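Local atomic coordinates of galactose-binding lectin (Arachis hypogaea, PDB entry 6VC3), a protein that binds D-galactose specifically, as a homotetrameric legume lectin that carries calcium and manganese beside its sugar site. Residues Asp83-Phe88 and Phe206-Ser211; Phe122-Asn127 and Val151-Val156; Lys77-Ala82 and Gly213-His218; Ser64-Phe69 and Ser224-Leu229. All blocks are in the same frame, centred on the assembly; numbering follows the deposited sequence.

Interaction 1: residues Asp83-Phe88 and Phe206-Ser211; sequences DGIIFF and FSASGS. With QWJ (6-S-(prop-2-yn-1-yl)-6-thio-beta-D-glucopyranosyl 1-thio-beta-D-galactopyranoside), chain E.
Phe-87 and Phe-206 form a non-hydrogen-bonded pair between antiparallel strands 84-88 and 206-209, in the seven-stranded sheet of the legume lectin sandwich. Their rings cross obliquely, planes 45° apart, with Phe-87 CD1 3.6 Å from Phe-206 CE1. The two first torsions differ: Phe-87 throws its ring away from the backbone N (chi1 164°), while Phe-206 keeps its ring beside N and sets CE1 against Phe-87 CB. Phe-69, from the facing sheet, packs against both. Ile-85 and Ala-208 point the same way, towards the interior between the sheets, and touch through Ile-85 CG1 and Ala-208 CB. The other face holds Ile-86 and Ser-207. Here Ile-86 CG2 lies 3.8 Å from Ser-207 CB, and Phe-88 CE1 reaches that same CB, while Ser-207 OG bonds Leu-106 O. Between these side chains the backbones are joined by two hydrogen bonds, Ile-86 N to Ser-207 O (2.8 Å) and Ser-207 N to Ile-86 O (2.9 Å). Where the strands give way to loops, Asp-83 N donates to Ser-209 O, and the Asp-83 carboxylate receives the sugar with both oxygens: galactose O4 donates to Asp-83 OD1 at 2.6 Å and galactose O3 to Asp-83 OD2 at 2.7 Å.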
# COMPACT_ATOMS: atom_id res chain seq x y z
N ASP A 83 11.01 -7.29 32.47
CA ASP A 83 11.68 -5.99 32.57
C ASP A 83 11.23 -4.92 31.57
O ASP A 83 11.48 -3.73 31.80
CB ASP A 83 13.18 -6.22 32.43
CG ASP A 83 13.85 -6.49 33.77
OD1 ASP A 83 13.85 -7.69 34.21
OD2 ASP A 83 14.38 -5.53 34.36
N GLY A 84 10.56 -5.35 30.50
CA GLY A 84 10.06 -4.45 29.47
C GLY A 84 10.43 -4.85 28.07
O GLY A 84 11.09 -5.87 27.85
N ILE A 85 9.99 -4.06 27.11
CA ILE A 85 10.23 -4.25 25.68
C ILE A 85 11.02 -3.04 25.12
O ILE A 85 10.79 -1.91 25.52
CB ILE A 85 8.88 -4.44 24.91
CG1 ILE A 85 8.07 -5.66 25.46
CG2 ILE A 85 9.10 -4.55 23.38
CD1 ILE A 85 6.51 -5.71 25.04
N ILE A 86 11.95 -3.31 24.19
CA ILE A 86 12.67 -2.28 23.48
C ILE A 86 12.51 -2.52 21.95
O ILE A 86 12.69 -3.63 21.46
CB ILE A 86 14.16 -2.14 23.92
CG1 ILE A 86 14.80 -0.86 23.30
CG2 ILE A 86 14.99 -3.41 23.66
CD1 ILE A 86 16.19 -0.48 23.81
N PHE A 87 12.12 -1.46 21.23
CA PHE A 87 12.06 -1.42 19.77
C PHE A 87 13.42 -0.91 19.39
O PHE A 87 13.80 0.15 19.87
CB PHE A 87 10.91 -0.53 19.25
CG PHE A 87 11.01 -0.13 17.78
CD1 PHE A 87 10.82 -1.06 16.78
CD2 PHE A 87 11.31 1.18 17.42
CE1 PHE A 87 10.91 -0.70 15.43
CE2 PHE A 87 11.39 1.56 16.07
CZ PHE A 87 11.21 0.61 15.08
N PHE A 88 14.18 -1.67 18.60
CA PHE A 88 15.55 -1.25 18.36
C PHE A 88 15.99 -1.37 16.91
O PHE A 88 15.32 -1.99 16.09
CB PHE A 88 16.53 -2.03 19.28
CG PHE A 88 16.80 -3.49 18.94
CD1 PHE A 88 15.85 -4.46 19.19
CD2 PHE A 88 18.02 -3.87 18.39
CE1 PHE A 88 16.10 -5.81 18.88
CE2 PHE A 88 18.29 -5.23 18.12
CZ PHE A 88 17.33 -6.18 18.37
N PHE A 206 12.44 -6.01 17.81
CA PHE A 206 11.97 -5.94 19.18
C PHE A 206 12.76 -6.89 20.05
O PHE A 206 13.20 -7.95 19.60
CB PHE A 206 10.47 -6.27 19.29
CG PHE A 206 9.59 -5.31 18.53
CD1 PHE A 206 9.20 -4.10 19.10
CD2 PHE A 206 9.18 -5.59 17.23
CE1 PHE A 206 8.43 -3.19 18.39
CE2 PHE A 206 8.39 -4.69 16.52
CZ PHE A 206 8.03 -3.49 17.10
N SER A 207 12.94 -6.51 21.31
CA SER A 207 13.64 -7.31 22.29
C SER A 207 13.00 -7.14 23.66
O SER A 207 12.52 -6.06 23.98
CB SER A 207 15.11 -6.94 22.35
OG SER A 207 15.80 -7.74 23.30
N ALA A 208 12.97 -8.22 24.43
CA ALA A 208 12.49 -8.22 25.81
C ALA A 208 13.32 -9.17 26.65
O ALA A 208 13.98 -10.07 26.10
CB ALA A 208 11.01 -8.59 25.88
N SER A 209 13.32 -8.98 27.97
CA SER A 209 14.11 -9.82 28.86
C SER A 209 13.54 -9.83 30.27
O SER A 209 12.69 -9.01 30.61
CB SER A 209 15.57 -9.36 28.88
OG SER A 209 15.70 -8.06 29.45
N GLY A 210 13.98 -10.80 31.06
CA GLY A 210 13.61 -10.92 32.46
C GLY A 210 14.80 -11.30 33.30
O GLY A 210 15.91 -11.45 32.78
N SER A 211 14.59 -11.47 34.60
CA SER A 211 15.64 -11.93 35.52
C SER A 211 15.17 -13.22 36.25
O SER A 211 14.32 -13.95 35.71
CB SER A 211 16.00 -10.82 36.50
OG SER A 211 14.86 -10.49 37.27
C4 QWJ E . 14.84 -6.82 37.58
C3 QWJ E . 16.24 -6.27 37.35
C5 QWJ E . 14.69 -7.26 39.04
C1 QWJ E . 17.02 -7.71 39.24
C2 QWJ E . 17.30 -7.28 37.80
C6 QWJ E . 13.36 -7.89 39.35
O5 QWJ E . 15.70 -8.23 39.37
O2 QWJ E . 18.60 -6.73 37.68
O3 QWJ E . 16.44 -5.93 35.99
O4 QWJ E . 14.61 -7.94 36.73
O6 QWJ E . 12.97 -7.66 40.70
S1 QWJ E . 18.24 -8.92 39.82

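Interaction 2: residues Phe122-Asn127 and Val151-Val156; sequences FDTYSN and VPWNSV. With CA (calcium ion), chain G; MN (manganese (II) ion), chain F; QWJ (6-S-(prop-2-yn-1-yl)-6-thio-beta-D-glucopyranosyl 1-thio-beta-D-galactopyranoside), chain E.
The paired calcium and manganese site of a legume lectin is built on Asp-123, and the residues before and after it, Phe-122 and Thr-124, rest on Trp-153 and Ser-155. Trp-153, with CG anti to its backbone N (chi1 178°), lays its indole against the strand that ends at Asp-123. Phe-122 turns a ring edge to the indole face in a T-shaped pair, planes at 70°, and its CB lies 3.9 Å from Trp-153 CZ3. The backbone N of Ser-155 lies over the opposite indole face. Next along, Thr-124 CG2 meets Ser-155 OG at 3.6 Å, a methyl against a hydroxyl, while Thr-124 OG1 points elsewhere to bond Gln-216 OE1. This packing lies at the metal-bearing end of the seven-stranded sheet, where strands 117-123 and 149-152 flank strand 137-141. Asp-123 then works in three ways. Both carboxylate oxygens grip calcium, and OD2 also bridges to manganese at 2.1 Å. OD1 in addition accepts from Tyr-125 N in a nearly straight bond (3.1 Å, 170°), closing an Asx turn that brings the Tyr-125 carbonyl round to calcium, 2.2 Å from Tyr-125 O. Asp-132 joins both metals, Glu-121 and His-137 join manganese, and two waters bind each ion. Asn-127 divides its amide: OD1 binds calcium at 2.4 Å, while ND2 donates to galactose O3 at 2.9 Å, an almost linear bond, and is also hydrogen-bonded to Glu-129 OE2. The Tyr-125 ring lies flat against the sugar, with galactose C4 3.7 Å above the centre of its face.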
# COMPACT_ATOMS: atom_id res chain seq x y z
N PHE A 122 10.34 0.59 26.62
CA PHE A 122 9.10 0.61 27.39
C PHE A 122 9.43 -0.15 28.67
O PHE A 122 9.14 -1.34 28.82
CB PHE A 122 7.95 0.00 26.57
CG PHE A 122 7.69 0.76 25.29
CD1 PHE A 122 6.79 1.82 25.26
CD2 PHE A 122 8.36 0.42 24.12
CE1 PHE A 122 6.56 2.53 24.07
CE2 PHE A 122 8.14 1.14 22.94
CZ PHE A 122 7.25 2.19 22.93
N ASP A 123 10.13 0.56 29.54
CA ASP A 123 10.70 0.08 30.77
C ASP A 123 9.71 0.08 31.93
O ASP A 123 9.13 1.13 32.25
CB ASP A 123 11.91 0.94 31.10
CG ASP A 123 12.92 0.24 31.96
OD1 ASP A 123 12.53 -0.64 32.74
OD2 ASP A 123 14.11 0.55 31.83
N THR A 124 9.58 -1.12 32.58
CA THR A 124 8.66 -1.44 33.67
C THR A 124 9.35 -1.76 35.01
O THR A 124 8.66 -2.16 35.96
CB THR A 124 7.77 -2.63 33.26
OG1 THR A 124 8.54 -3.84 33.25
CG2 THR A 124 7.09 -2.42 31.92
N TYR A 125 10.68 -1.55 35.11
CA TYR A 125 11.45 -1.79 36.34
C TYR A 125 12.57 -0.75 36.47
O TYR A 125 13.28 -0.50 35.49
CB TYR A 125 12.03 -3.23 36.42
CG TYR A 125 12.76 -3.49 37.72
CD1 TYR A 125 14.11 -3.17 37.87
CD2 TYR A 125 12.10 -4.04 38.82
CE1 TYR A 125 14.76 -3.32 39.09
CE2 TYR A 125 12.76 -4.24 40.03
CZ TYR A 125 14.09 -3.87 40.16
OH TYR A 125 14.77 -4.07 41.35
N SER A 126 12.76 -0.20 37.69
CA SER A 126 13.77 0.82 37.93
C SER A 126 15.12 0.22 38.35
O SER A 126 15.30 -0.20 39.49
CB SER A 126 13.29 1.84 38.97
OG SER A 126 14.17 2.96 39.01
N ASN A 127 16.06 0.19 37.39
CA ASN A 127 17.43 -0.29 37.52
C ASN A 127 18.37 0.88 37.85
O ASN A 127 18.73 1.63 36.95
CB ASN A 127 17.87 -1.00 36.24
CG ASN A 127 17.16 -2.30 35.98
OD1 ASN A 127 16.11 -2.34 35.33
ND2 ASN A 127 17.68 -3.39 36.52
N VAL A 151 10.59 9.71 29.62
CA VAL A 151 9.32 10.36 29.92
C VAL A 151 8.54 9.42 30.87
O VAL A 151 8.49 8.22 30.62
CB VAL A 151 8.52 10.76 28.62
CG1 VAL A 151 8.07 9.53 27.80
CG2 VAL A 151 7.34 11.67 28.93
N PRO A 152 7.93 9.95 31.96
CA PRO A 152 7.13 9.07 32.85
C PRO A 152 5.95 8.46 32.08
O PRO A 152 5.30 9.13 31.24
CB PRO A 152 6.67 10.03 33.95
CG PRO A 152 7.60 11.20 33.89
CD PRO A 152 7.90 11.34 32.43
N TRP A 153 5.70 7.18 32.35
CA TRP A 153 4.68 6.36 31.69
C TRP A 153 4.10 5.36 32.71
O TRP A 153 4.56 5.32 33.87
CB TRP A 153 5.35 5.67 30.47
CG TRP A 153 4.49 4.73 29.67
CD1 TRP A 153 3.37 5.04 28.95
CD2 TRP A 153 4.72 3.33 29.45
NE1 TRP A 153 2.87 3.92 28.35
CE2 TRP A 153 3.68 2.85 28.64
CE3 TRP A 153 5.70 2.42 29.91
CZ2 TRP A 153 3.60 1.50 28.24
CZ3 TRP A 153 5.62 1.09 29.52
CH2 TRP A 153 4.58 0.64 28.71
N ASN A 154 3.06 4.62 32.33
CA ASN A 154 2.46 3.62 33.20
C ASN A 154 2.15 2.37 32.38
O ASN A 154 1.39 2.45 31.41
CB ASN A 154 1.22 4.17 33.93
CG ASN A 154 0.46 3.17 34.78
OD1 ASN A 154 1.02 2.26 35.43
ND2 ASN A 154 -0.86 3.35 34.84
N SER A 155 2.77 1.24 32.74
CA SER A 155 2.51 -0.04 32.06
C SER A 155 1.36 -0.72 32.77
O SER A 155 1.48 -1.09 33.94
CB SER A 155 3.76 -0.92 32.03
OG SER A 155 3.57 -2.08 31.22
N VAL A 156 0.20 -0.80 32.09
CA VAL A 156 -1.00 -1.43 32.64
C VAL A 156 -1.03 -2.91 32.18
O VAL A 156 -0.94 -3.19 30.99
CB VAL A 156 -2.29 -0.65 32.25
CG1 VAL A 156 -3.55 -1.35 32.76
CG2 VAL A 156 -2.23 0.79 32.76
CA CA G . 14.79 -0.91 33.93
MN MN F . 14.91 2.45 31.60
C4 QWJ E . 14.84 -6.82 37.58
C3 QWJ E . 16.24 -6.27 37.35
C5 QWJ E . 14.69 -7.26 39.04
C1 QWJ E . 17.02 -7.71 39.24
C2 QWJ E . 17.30 -7.28 37.80
C6 QWJ E . 13.36 -7.89 39.35
O5 QWJ E . 15.70 -8.23 39.37
O2 QWJ E . 18.60 -6.73 37.68
O3 QWJ E . 16.44 -5.93 35.99
O4 QWJ E . 14.61 -7.94 36.73
O6 QWJ E . 12.97 -7.66 40.70
S1 QWJ E . 18.24 -8.92 39.82
O HOH W 1 16.61 1.52 30.79
O HOH W 2 15.67 4.49 31.10
O HOH W 3 14.25 -3.04 33.31
O HOH W 4 16.48 -1.10 32.46

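Interaction 3: residues Lys77-Ala82 and Gly213-His218; sequences KDYDPA and GGRQIH. With QWJ (6-S-(prop-2-yn-1-yl)-6-thio-beta-D-glucopyranosyl 1-thio-beta-D-galactopyranoside), chain E.
Asp-80 and Gly-214 come side by side at the rim of the galactose pocket, their CA atoms 4.5 Å apart. The sugar is touched from both: galactose O6 donates to Asp-80 OD2 at 2.9 Å, and Gly-214 N lies 3.5 Å from galactose C6. Having no side chain, Gly-214 lets Ala-82 CB settle 3.6 Å from its CA with the sugar close by. One sound backbone bond, Asp-80 N to Gly-213 O at 3.1 Å, joins the loops, and Arg-215 N adds a bent, weak one to Asp-80 O. Gly-214 N is hydrogen-bonded in turn to Ser-211 OG, which itself lies at the sugar. Further out, Arg-215 spreads over the Tyr-79 ring. Its CD makes a CH-pi contact 3.9 Å from the ring centroid, and the guanidinium continues over the rim with its plane only 19° from that of the ring. Arg-215 NH1 is held by Leu-37 O, which fixes the far end of this cover. Beside Ala-82, Gln-216 takes its CG between backbone N and carbonyl carbon (chi1 70°), laying the amide along the Pro-81 to Ala-82 backbone, with NE2 3.4 Å from Pro-81 CB. Gln-216 OE1 accepts from Thr-124 OG1, tying the loop toward the metal site. Ala-82 leads into the cis peptide before Asp-83, a hallmark of legume lectins. The chemistry implies a division of labour: backbone bonds and CH-pi packing of Arg-215 on Tyr-79 shape the two loops, while at the sugar's O6 the Asp-80 carboxylate acts as a hydrogen-bond acceptor.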
# COMPACT_ATOMS: atom_id res chain seq x y z
N LYS A 77 1.64 -14.35 38.15
CA LYS A 77 1.56 -14.61 39.59
C LYS A 77 2.95 -14.85 40.20
O LYS A 77 3.79 -15.52 39.59
CB LYS A 77 0.64 -15.82 39.85
CG LYS A 77 0.05 -15.84 41.25
CD LYS A 77 -0.66 -17.17 41.52
CE LYS A 77 -1.17 -17.25 42.94
NZ LYS A 77 -0.52 -18.33 43.73
N ASP A 78 3.18 -14.24 41.39
CA ASP A 78 4.38 -14.36 42.25
C ASP A 78 5.62 -13.58 41.74
O ASP A 78 6.40 -13.13 42.58
CB ASP A 78 4.76 -15.84 42.51
CG ASP A 78 3.62 -16.71 43.02
OD1 ASP A 78 3.02 -16.37 44.07
OD2 ASP A 78 3.36 -17.77 42.40
N TYR A 79 5.79 -13.41 40.43
CA TYR A 79 6.95 -12.69 39.90
C TYR A 79 6.70 -11.20 39.75
O TYR A 79 5.57 -10.76 39.49
CB TYR A 79 7.37 -13.26 38.55
CG TYR A 79 7.84 -14.69 38.60
CD1 TYR A 79 9.17 -15.00 38.88
CD2 TYR A 79 6.97 -15.74 38.33
CE1 TYR A 79 9.62 -16.32 38.89
CE2 TYR A 79 7.41 -17.06 38.31
CZ TYR A 79 8.74 -17.34 38.60
OH TYR A 79 9.17 -18.65 38.59
N ASP A 80 7.78 -10.42 39.91
CA ASP A 80 7.85 -8.97 39.77
C ASP A 80 7.68 -8.63 38.28
O ASP A 80 8.45 -9.17 37.48
CB ASP A 80 9.20 -8.47 40.31
CG ASP A 80 9.28 -7.00 40.72
OD1 ASP A 80 8.23 -6.30 40.64
OD2 ASP A 80 10.36 -6.56 41.15
N PRO A 81 6.66 -7.83 37.87
CA PRO A 81 6.46 -7.54 36.43
C PRO A 81 7.66 -6.80 35.85
O PRO A 81 7.83 -5.59 36.06
CB PRO A 81 5.18 -6.71 36.40
CG PRO A 81 4.54 -6.90 37.71
CD PRO A 81 5.64 -7.14 38.69
N ALA A 82 8.56 -7.57 35.21
CA ALA A 82 9.82 -7.06 34.67
C ALA A 82 10.23 -7.86 33.42
O ALA A 82 9.77 -8.98 33.27
CB ALA A 82 10.90 -7.12 35.74
N GLY A 213 13.81 -13.19 39.49
CA GLY A 213 12.60 -12.69 40.14
C GLY A 213 11.65 -11.86 39.29
O GLY A 213 10.43 -11.92 39.48
N GLY A 214 12.22 -11.10 38.36
CA GLY A 214 11.47 -10.23 37.46
C GLY A 214 11.06 -10.89 36.17
O GLY A 214 11.89 -11.08 35.28
N ARG A 215 9.77 -11.26 36.08
CA ARG A 215 9.21 -11.92 34.90
C ARG A 215 7.79 -11.42 34.59
O ARG A 215 7.01 -11.16 35.52
CB ARG A 215 9.17 -13.46 35.10
CG ARG A 215 10.53 -14.11 35.33
CD ARG A 215 10.45 -15.60 35.43
NE ARG A 215 11.66 -16.15 36.02
CZ ARG A 215 11.81 -17.43 36.39
NH1 ARG A 215 10.82 -18.30 36.22
NH2 ARG A 215 12.95 -17.83 36.95
N GLN A 216 7.44 -11.34 33.29
CA GLN A 216 6.11 -10.95 32.80
C GLN A 216 5.92 -11.40 31.36
O GLN A 216 6.89 -11.71 30.67
CB GLN A 216 5.85 -9.43 32.94
CG GLN A 216 6.67 -8.51 32.00
CD GLN A 216 6.76 -7.06 32.39
OE1 GLN A 216 7.71 -6.35 32.03
NE2 GLN A 216 5.77 -6.55 33.10
N ILE A 217 4.67 -11.41 30.91
CA ILE A 217 4.33 -11.72 29.52
C ILE A 217 4.68 -10.47 28.67
O ILE A 217 4.23 -9.37 28.99
CB ILE A 217 2.83 -12.12 29.46
CG1 ILE A 217 2.59 -13.47 30.21
CG2 ILE A 217 2.35 -12.23 28.00
CD1 ILE A 217 1.11 -13.75 30.62
N HIS A 218 5.53 -10.63 27.63
CA HIS A 218 5.93 -9.61 26.65
C HIS A 218 5.36 -10.03 25.29
O HIS A 218 5.79 -11.06 24.74
CB HIS A 218 7.46 -9.44 26.59
CG HIS A 218 8.12 -9.01 27.86
ND1 HIS A 218 8.76 -9.91 28.68
CD2 HIS A 218 8.28 -7.76 28.37
CE1 HIS A 218 9.27 -9.20 29.67
NE2 HIS A 218 9.01 -7.90 29.53
C4 QWJ E . 14.84 -6.82 37.58
C3 QWJ E . 16.24 -6.27 37.35
C5 QWJ E . 14.69 -7.26 39.04
C1 QWJ E . 17.02 -7.71 39.24
C2 QWJ E . 17.30 -7.28 37.80
C6 QWJ E . 13.36 -7.89 39.35
O5 QWJ E . 15.70 -8.23 39.37
O2 QWJ E . 18.60 -6.73 37.68
O3 QWJ E . 16.44 -5.93 35.99
O4 QWJ E . 14.61 -7.94 36.73
O6 QWJ E . 12.97 -7.66 40.70
S1 QWJ E . 18.24 -8.92 39.82
O HOH W 5 4.73 -10.40 36.95

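Interaction 4: residues Ser64-Phe69 and Ser224-Leu229; sequences SFLTSF and SFTSTL
Residues Ser-64 to Ser-68 run antiparallel to Ser-224 to Thr-228, at 176° between strand directions, with paired hydrogen bonds at Ser-64/Thr-228, Leu-66/Thr-226 and Ser-68/Ser-224. Thr-67 adds a side-chain bond: its OG1, anti to the backbone N (chi1 -174°), donates to Ser-224 O at 2.8 Å, while Ser-68 N reaches the same oxygen at 3.0 Å from the opposite face of the carbonyl plane. One acceptor is thus gripped twice, and Trp-223 NE1 bonds Thr-67 OG1 in turn. On the face of Phe-65, Thr-67 and Phe-225, the Phe-225 ring lies obliquely against Thr-67, its CD2 3.7 Å from Thr-67 CB. The Phe-65 and Phe-225 rings lie near parallel, at 22°, but slid apart with centroids 5.9 Å distant; the closer touch is Phe-225 CZ on Phe-65 CB at 4.0 Å. The reverse face has Leu-66 CB 4.1 Å from Thr-226 CG2, and there a second subunit packs: Ser-64 OG bonds Thr-187 OG1 of that subunit, and Thr-228 OG1 its Ile-185 N. In this back sheet of the legume lectin sandwich, strand 159-168 flanks residues 64-69 and strand 2-8 flanks residues 224-229, while Phe-65 and Thr-67 face Ile-89 and Phe-87 of strand 84-91 in the other sheet.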
# COMPACT_ATOMS: atom_id res chain seq x y z
N SER A 64 14.21 8.47 5.90
CA SER A 64 13.17 8.81 6.86
C SER A 64 12.36 7.57 7.02
O SER A 64 12.28 6.80 6.06
CB SER A 64 12.32 10.00 6.39
OG SER A 64 13.01 11.21 6.62
N PHE A 65 11.78 7.32 8.19
CA PHE A 65 10.94 6.15 8.37
C PHE A 65 9.69 6.46 9.23
O PHE A 65 9.67 7.39 10.04
CB PHE A 65 11.71 4.92 8.90
CG PHE A 65 12.31 5.01 10.29
CD1 PHE A 65 11.51 4.81 11.42
CD2 PHE A 65 13.67 5.16 10.47
CE1 PHE A 65 12.07 4.85 12.70
CE2 PHE A 65 14.23 5.18 11.76
CZ PHE A 65 13.43 5.03 12.86
N LEU A 66 8.63 5.67 8.99
CA LEU A 66 7.37 5.70 9.72
C LEU A 66 7.01 4.27 10.11
O LEU A 66 6.91 3.38 9.25
CB LEU A 66 6.25 6.36 8.90
CG LEU A 66 4.80 6.21 9.42
CD1 LEU A 66 4.56 7.05 10.71
CD2 LEU A 66 3.82 6.64 8.37
N THR A 67 6.88 4.03 11.41
CA THR A 67 6.55 2.70 11.89
C THR A 67 5.48 2.78 12.98
O THR A 67 5.41 3.74 13.77
CB THR A 67 7.83 1.92 12.32
OG1 THR A 67 7.53 0.55 12.67
CG2 THR A 67 8.63 2.61 13.44
N SER A 68 4.62 1.77 12.99
CA SER A 68 3.56 1.60 13.98
C SER A 68 3.54 0.17 14.48
O SER A 68 3.77 -0.77 13.70
CB SER A 68 2.20 2.00 13.43
OG SER A 68 2.03 3.41 13.51
N PHE A 69 3.33 -0.01 15.78
CA PHE A 69 3.26 -1.35 16.38
C PHE A 69 2.37 -1.35 17.60
O PHE A 69 2.07 -0.30 18.17
CB PHE A 69 4.66 -1.92 16.73
CG PHE A 69 5.56 -1.08 17.60
CD1 PHE A 69 5.56 -1.23 18.99
CD2 PHE A 69 6.49 -0.21 17.04
CE1 PHE A 69 6.43 -0.49 19.79
CE2 PHE A 69 7.36 0.53 17.84
CZ PHE A 69 7.33 0.38 19.21
N SER A 224 3.87 -2.40 11.46
CA SER A 224 3.88 -1.85 10.10
C SER A 224 5.08 -0.93 9.97
O SER A 224 5.45 -0.27 10.94
CB SER A 224 2.57 -1.14 9.76
OG SER A 224 2.20 -0.13 10.68
N PHE A 225 5.71 -0.90 8.77
CA PHE A 225 6.91 -0.08 8.54
C PHE A 225 7.04 0.40 7.08
O PHE A 225 6.80 -0.36 6.14
CB PHE A 225 8.15 -0.90 8.93
CG PHE A 225 9.51 -0.25 8.83
CD1 PHE A 225 10.19 -0.22 7.62
CD2 PHE A 225 10.14 0.26 9.95
CE1 PHE A 225 11.46 0.37 7.53
CE2 PHE A 225 11.43 0.82 9.86
CZ PHE A 225 12.06 0.90 8.65
N THR A 226 7.51 1.66 6.91
CA THR A 226 7.81 2.25 5.61
C THR A 226 8.97 3.23 5.75
O THR A 226 8.93 4.15 6.56
CB THR A 226 6.58 2.83 4.89
OG1 THR A 226 7.04 3.60 3.77
CG2 THR A 226 5.67 3.68 5.81
N SER A 227 10.04 3.00 4.96
CA SER A 227 11.22 3.86 4.95
C SER A 227 11.52 4.27 3.53
O SER A 227 11.33 3.47 2.61
CB SER A 227 12.41 3.17 5.60
OG SER A 227 12.88 2.07 4.86
N THR A 228 11.91 5.53 3.33
CA THR A 228 12.24 6.05 2.01
C THR A 228 13.60 6.75 2.07
O THR A 228 13.81 7.62 2.91
CB THR A 228 11.12 6.96 1.48
OG1 THR A 228 9.96 6.17 1.34
CG2 THR A 228 11.45 7.61 0.14
N LEU A 229 14.50 6.36 1.17
CA LEU A 229 15.82 6.95 1.02
C LEU A 229 15.91 7.55 -0.38
O LEU A 229 15.67 6.85 -1.35
CB LEU A 229 16.92 5.88 1.28
CG LEU A 229 18.39 6.25 0.96
CD1 LEU A 229 18.94 7.28 1.93
CD2 LEU A 229 19.27 5.01 0.97

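Three contacts converge on the galactose of the bound thiodisaccharide. Interaction 1 supplies Asp-83, with Ser-211 OG close to O4, interaction 2 Tyr-125 and Asn-127, and interaction 3 Asp-80. The centres of interactions 1 and 2, and of 1 and 3, lie about 12 Å apart, and those of 2 and 3 about 14 Å. Strands 84-91 and 117-123 join interactions 1 and 2 through Ile-85 O and Phe-122 N at 2.8 Å. Interaction 4, away from the sugar, is centred about 31 Å from the centre of interaction 3 though both use strand 216-229. It meets interaction 1 across the sandwich, Thr-67 CG2 lying 3.7 Å from Phe-87 CZ. The general lesson is a loop-built site resting on two packed sheets.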